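Local atomic coordinates of telomerase reverse transcriptase (Candida tropicalis MYA-3404, PDB entry 6ZD1), a protein that probably extends chromosome ends by acting as a reverse transcriptase that copies a template within the RNA component of telomerase into telomeric DNA repeats. Residues K233-P238 against I246-K251; K337-E342 against V501-F506. All blocks are in the same frame, centred on the assembly; numbering follows the deposited sequence.

Contact 1: K233-P238 against I246-K251; sequences KIKLIP and ICVPLK
Lys233 to Lys235 pair with Ile246 to Val248 as the two arms of an antiparallel beta hairpin, whose second strand, 244-249, is an edge strand of a mixed sheet. Two hydrogen-bonded pairs hold the arms. Lys233 N gives to Val248 O and Val248 N returns to Lys233 O, each over 2.8 Å. The second ring is closed by Lys235 N on Ile246 O at 2.6 Å and by Ile246 N on Lys235 O at 2.9 Å. A weaker CA-H...O contact, from Ile234 CA to Ile246 O at 3.4 Å, supplements the bond to that carbonyl. The sequence, a basic, glycine-containing turn between two largely aliphatic strands, is consistent with the fingers hairpin formed by reverse transcriptase motifs 1 and 2. Between the two rings, Ile234 and Cys247 form the non-hydrogen-bonded pair; the branched Ile234 and the small Cys247 fill the face turned to strand 443-446, where both meet Cys444 and Ile234 also reaches Ile209 of helix 198-216. The other face mixes Lys233 and Lys235 with Ile246 and Val248. Lys235 crosses Val248 with its aliphatic stem, its CB 3.9 Å from Val248 CG2, while its amine leads away, which suits a half-exposed site. Near the turn, Ile237 has CG1 beside its backbone N (chi1 -61°), and its CD1 rests 3.7 Å from Ile246 CG1.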
# COMPACT_ATOMS: atom_id res chain seq x y z
N LYS A 233 3.39 -16.43 -5.56
CA LYS A 233 4.03 -16.05 -6.81
C LYS A 233 4.87 -14.80 -6.58
O LYS A 233 4.46 -13.88 -5.86
CB LYS A 233 2.99 -15.80 -7.92
CG LYS A 233 3.60 -15.71 -9.31
CD LYS A 233 2.62 -16.16 -10.39
CE LYS A 233 1.40 -15.26 -10.45
NZ LYS A 233 0.44 -15.69 -11.52
N ILE A 234 6.05 -14.77 -7.19
CA ILE A 234 7.01 -13.70 -6.96
C ILE A 234 6.58 -12.44 -7.70
O ILE A 234 6.31 -12.47 -8.91
CB ILE A 234 8.41 -14.14 -7.39
CG1 ILE A 234 8.86 -15.35 -6.59
CG2 ILE A 234 9.40 -13.00 -7.22
CD1 ILE A 234 10.25 -15.80 -6.92
N LYS A 235 6.52 -11.33 -6.97
CA LYS A 235 6.28 -10.01 -7.52
C LYS A 235 7.51 -9.15 -7.27
O LYS A 235 8.09 -9.19 -6.18
CB LYS A 235 5.04 -9.36 -6.90
CG LYS A 235 4.36 -8.33 -7.78
CD LYS A 235 3.03 -7.88 -7.20
CE LYS A 235 3.19 -6.64 -6.33
NZ LYS A 235 3.53 -5.44 -7.14
N LEU A 236 7.92 -8.38 -8.28
CA LEU A 236 9.12 -7.57 -8.20
C LEU A 236 8.76 -6.08 -8.21
O LEU A 236 7.79 -5.67 -8.85
CB LEU A 236 10.07 -7.87 -9.36
CG LEU A 236 10.66 -9.29 -9.34
CD1 LEU A 236 11.60 -9.50 -10.52
CD2 LEU A 236 11.38 -9.55 -8.03
N ILE A 237 9.54 -5.30 -7.46
CA ILE A 237 9.33 -3.86 -7.29
C ILE A 237 10.67 -3.16 -7.49
O ILE A 237 11.67 -3.56 -6.88
CB ILE A 237 8.74 -3.54 -5.91
CG1 ILE A 237 7.39 -4.21 -5.75
CG2 ILE A 237 8.60 -2.04 -5.71
CD1 ILE A 237 6.87 -4.20 -4.34
N PRO A 238 10.72 -2.07 -8.26
CA PRO A 238 12.02 -1.51 -8.70
C PRO A 238 12.83 -0.80 -7.62
O PRO A 238 12.93 0.44 -7.60
CB PRO A 238 11.60 -0.55 -9.82
CG PRO A 238 10.27 -1.07 -10.29
CD PRO A 238 9.60 -1.50 -9.03
N ILE A 246 8.79 -9.72 -3.45
CA ILE A 246 7.56 -9.92 -2.70
C ILE A 246 6.93 -11.21 -3.17
O ILE A 246 6.96 -11.53 -4.37
CB ILE A 246 6.59 -8.73 -2.87
CG1 ILE A 246 7.29 -7.42 -2.52
CG2 ILE A 246 5.35 -8.92 -2.01
CD1 ILE A 246 7.88 -7.40 -1.13
N CYS A 247 6.38 -11.97 -2.24
CA CYS A 247 5.68 -13.21 -2.55
C CYS A 247 4.20 -12.99 -2.29
O CYS A 247 3.80 -12.70 -1.15
CB CYS A 247 6.22 -14.37 -1.71
SG CYS A 247 6.02 -15.99 -2.48
N VAL A 248 3.39 -13.10 -3.34
CA VAL A 248 1.95 -12.88 -3.26
C VAL A 248 1.27 -14.25 -3.11
O VAL A 248 1.42 -15.10 -4.00
CB VAL A 248 1.42 -12.16 -4.51
CG1 VAL A 248 -0.06 -11.87 -4.36
CG2 VAL A 248 2.21 -10.87 -4.75
N PRO A 249 0.54 -14.49 -2.02
CA PRO A 249 -0.03 -15.82 -1.80
C PRO A 249 -0.99 -16.23 -2.91
O PRO A 249 -1.90 -15.48 -3.28
CB PRO A 249 -0.76 -15.67 -0.46
CG PRO A 249 -0.08 -14.52 0.21
CD PRO A 249 0.30 -13.58 -0.89
N LEU A 250 -0.77 -17.42 -3.45
CA LEU A 250 -1.69 -18.01 -4.42
C LEU A 250 -2.93 -18.52 -3.71
O LEU A 250 -2.84 -19.22 -2.70
CB LEU A 250 -1.02 -19.15 -5.18
CG LEU A 250 -0.17 -18.78 -6.39
CD1 LEU A 250 0.33 -20.04 -7.07
CD2 LEU A 250 -0.96 -17.92 -7.36
N LYS A 251 -4.10 -18.18 -4.25
CA LYS A 251 -5.35 -18.69 -3.71
C LYS A 251 -5.69 -20.08 -4.23
O LYS A 251 -6.82 -20.54 -4.06
CB LYS A 251 -6.49 -17.72 -4.04
CG LYS A 251 -6.10 -16.24 -3.91
CD LYS A 251 -5.63 -15.90 -2.51
CE LYS A 251 -5.33 -14.41 -2.38
NZ LYS A 251 -6.55 -13.58 -2.60

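Contact 2: K337-E342 against V501-F506; sequences KFDMKE and VDDFIF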
# COMPACT_ATOMS: atom_id res chain seq x y z
N LYS A 337 22.14 6.49 14.68
CA LYS A 337 21.12 5.76 13.93
C LYS A 337 21.78 4.63 13.15
O LYS A 337 22.90 4.79 12.65
CB LYS A 337 20.32 6.67 12.99
CG LYS A 337 21.02 7.01 11.68
CD LYS A 337 20.08 7.70 10.72
CE LYS A 337 20.75 7.95 9.38
NZ LYS A 337 19.84 8.64 8.43
N PHE A 338 21.08 3.50 13.05
CA PHE A 338 21.61 2.34 12.36
C PHE A 338 20.44 1.46 11.92
O PHE A 338 19.41 1.41 12.60
CB PHE A 338 22.59 1.55 13.25
CG PHE A 338 22.02 1.10 14.57
CD1 PHE A 338 22.02 1.95 15.68
CD2 PHE A 338 21.50 -0.18 14.72
CE1 PHE A 338 21.50 1.53 16.90
CE2 PHE A 338 20.98 -0.60 15.94
CZ PHE A 338 20.98 0.26 17.03
N ASP A 339 20.58 0.84 10.75
CA ASP A 339 19.53 0.03 10.17
C ASP A 339 20.03 -1.38 9.88
O ASP A 339 21.23 -1.66 9.92
CB ASP A 339 18.98 0.67 8.88
CG ASP A 339 20.03 0.81 7.80
OD1 ASP A 339 21.18 1.18 8.11
OD2 ASP A 339 19.70 0.54 6.62
N MSE A 340 19.09 -2.27 9.56
CA MSE A 340 19.41 -3.67 9.28
C MSE A 340 19.42 -3.97 7.79
O MSE A 340 18.60 -3.46 7.02
CB MSE A 340 18.42 -4.59 10.00
CG MSE A 340 18.43 -4.44 11.52
SE MSE A 340 20.21 -4.63 12.29
CE MSE A 340 19.77 -4.46 14.18
N LYS A 341 20.37 -4.81 7.38
CA LYS A 341 20.51 -5.25 5.99
C LYS A 341 19.56 -6.41 5.74
O LYS A 341 19.74 -7.50 6.31
CB LYS A 341 21.94 -5.66 5.70
CG LYS A 341 22.92 -4.53 5.46
CD LYS A 341 24.32 -5.05 5.19
CE LYS A 341 24.86 -5.83 6.39
NZ LYS A 341 26.28 -6.24 6.21
N GLU A 342 18.56 -6.19 4.88
CA GLU A 342 17.67 -7.25 4.39
C GLU A 342 17.07 -8.06 5.54
O GLU A 342 17.22 -9.28 5.62
CB GLU A 342 18.40 -8.16 3.40
CG GLU A 342 19.10 -7.44 2.26
CD GLU A 342 18.17 -6.54 1.46
OE1 GLU A 342 18.20 -5.31 1.69
OE2 GLU A 342 17.41 -7.06 0.62
N VAL A 501 10.52 -0.63 12.50
CA VAL A 501 10.69 -1.72 11.49
C VAL A 501 12.15 -2.19 11.50
O VAL A 501 12.47 -3.11 12.29
CB VAL A 501 10.24 -1.30 10.08
CG1 VAL A 501 10.25 -2.47 9.11
CG2 VAL A 501 8.87 -0.64 10.11
N ASP A 502 13.00 -1.59 10.66
CA ASP A 502 14.41 -1.96 10.57
C ASP A 502 15.36 -0.82 10.92
O ASP A 502 16.57 -1.03 10.95
CB ASP A 502 14.74 -2.53 9.18
CG ASP A 502 14.26 -1.65 8.03
OD1 ASP A 502 13.46 -0.72 8.25
OD2 ASP A 502 14.70 -1.90 6.88
N ASP A 503 14.84 0.37 11.23
CA ASP A 503 15.66 1.53 11.55
C ASP A 503 15.70 1.78 13.06
O ASP A 503 14.68 1.70 13.74
CB ASP A 503 15.14 2.77 10.83
CG ASP A 503 15.09 2.60 9.32
OD1 ASP A 503 16.16 2.42 8.70
OD2 ASP A 503 13.97 2.61 8.77
N PHE A 504 16.88 2.11 13.56
CA PHE A 504 17.10 2.34 14.98
C PHE A 504 17.65 3.74 15.19
O PHE A 504 18.39 4.27 14.35
CB PHE A 504 18.08 1.32 15.57
CG PHE A 504 17.57 -0.09 15.56
CD1 PHE A 504 17.13 -0.69 16.73
CD2 PHE A 504 17.55 -0.83 14.39
CE1 PHE A 504 16.67 -2.00 16.73
CE2 PHE A 504 17.08 -2.13 14.38
CZ PHE A 504 16.65 -2.72 15.55
N ILE A 505 17.29 4.34 16.33
CA ILE A 505 17.89 5.60 16.77
C ILE A 505 18.09 5.51 18.27
O ILE A 505 17.28 4.92 18.99
CB ILE A 505 17.03 6.82 16.39
CG1 ILE A 505 17.81 8.11 16.63
CG2 ILE A 505 15.72 6.84 17.17
CD1 ILE A 505 17.17 9.34 16.05
N PHE A 506 19.20 6.08 18.74
CA PHE A 506 19.52 6.06 20.16
C PHE A 506 20.10 7.41 20.54
O PHE A 506 21.12 7.82 20.00
CB PHE A 506 20.51 4.94 20.49
CG PHE A 506 21.02 4.99 21.90
CD1 PHE A 506 20.20 4.65 22.96
CD2 PHE A 506 22.32 5.39 22.16
CE1 PHE A 506 20.67 4.70 24.26
CE2 PHE A 506 22.80 5.44 23.46
CZ PHE A 506 21.97 5.10 24.51
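Phe338 and Phe504 face each other as a hydrogen-bonded antiparallel pair. Phe504 N reaches Phe338 O at 2.8 Å; the return bond, Phe338 N to Phe504 O, is longer at 3.1 Å, its donor standing 37° out of the carbonyl plane. A third bond, Met340 N to Asp502 O at 3.1 Å, continues the ladder past the last bridged pair. On one face of the sheet Asp339 and Asp503 form a non-hydrogen-bonded pair. Their carboxylates approach without touching, Asp339 OD2 lying 4.5 Å from Asp503 OD1, and Asp502 OD2 is 5.6 Å from Asp339 OD2; such a cluster would suit a cation. Asp339 OD2 also has a weak hydrogen bond from Asn534. Lys337, on the same face, sends its long chain away to bond the carbonyl of Thr552. The opposite face is aromatic and buried. Phe338 has CG between the backbone N and the carbonyl carbon (chi1 57°), which swings the ring back over the partner strand and lays one face over Phe504 CB, a CH-pi contact of 3.5 Å to the ring centroid. The two rings are almost parallel, at 5°, but slid apart with little overlap. Met340, present as selenomethionine, bends at chi2 to bring CE within 3.6 Å of Phe504 CE2, and also touches Tyr477 of helix 469-484. Sequence and pairing match palm motifs A (Asp339) and C (Asp502, Asp503); in related polymerases such aspartates bind the catalytic magnesium ions, and probably do so here.

In the fold
Both contacts belong to the reverse transcriptase region but to different sheets, and they come in series along the chain, contact 1 closing before contact 2 opens. Contact 1 is a local hairpin in the five-stranded mixed sheet, whereas contact 2 brings together strands 334-339 and 503-508, the central pair of a four-stranded antiparallel sheet, across some 160 residues. Their centres lie 25 Å apart, and their nearest atoms remain about 10 Å from each other without touching. If the motif assignments hold, a gap of that size separates the fingers hairpin from the palm segments that carry the probable metal site; in other reverse transcriptases these elements act together on template and incoming nucleotide, and may do so here.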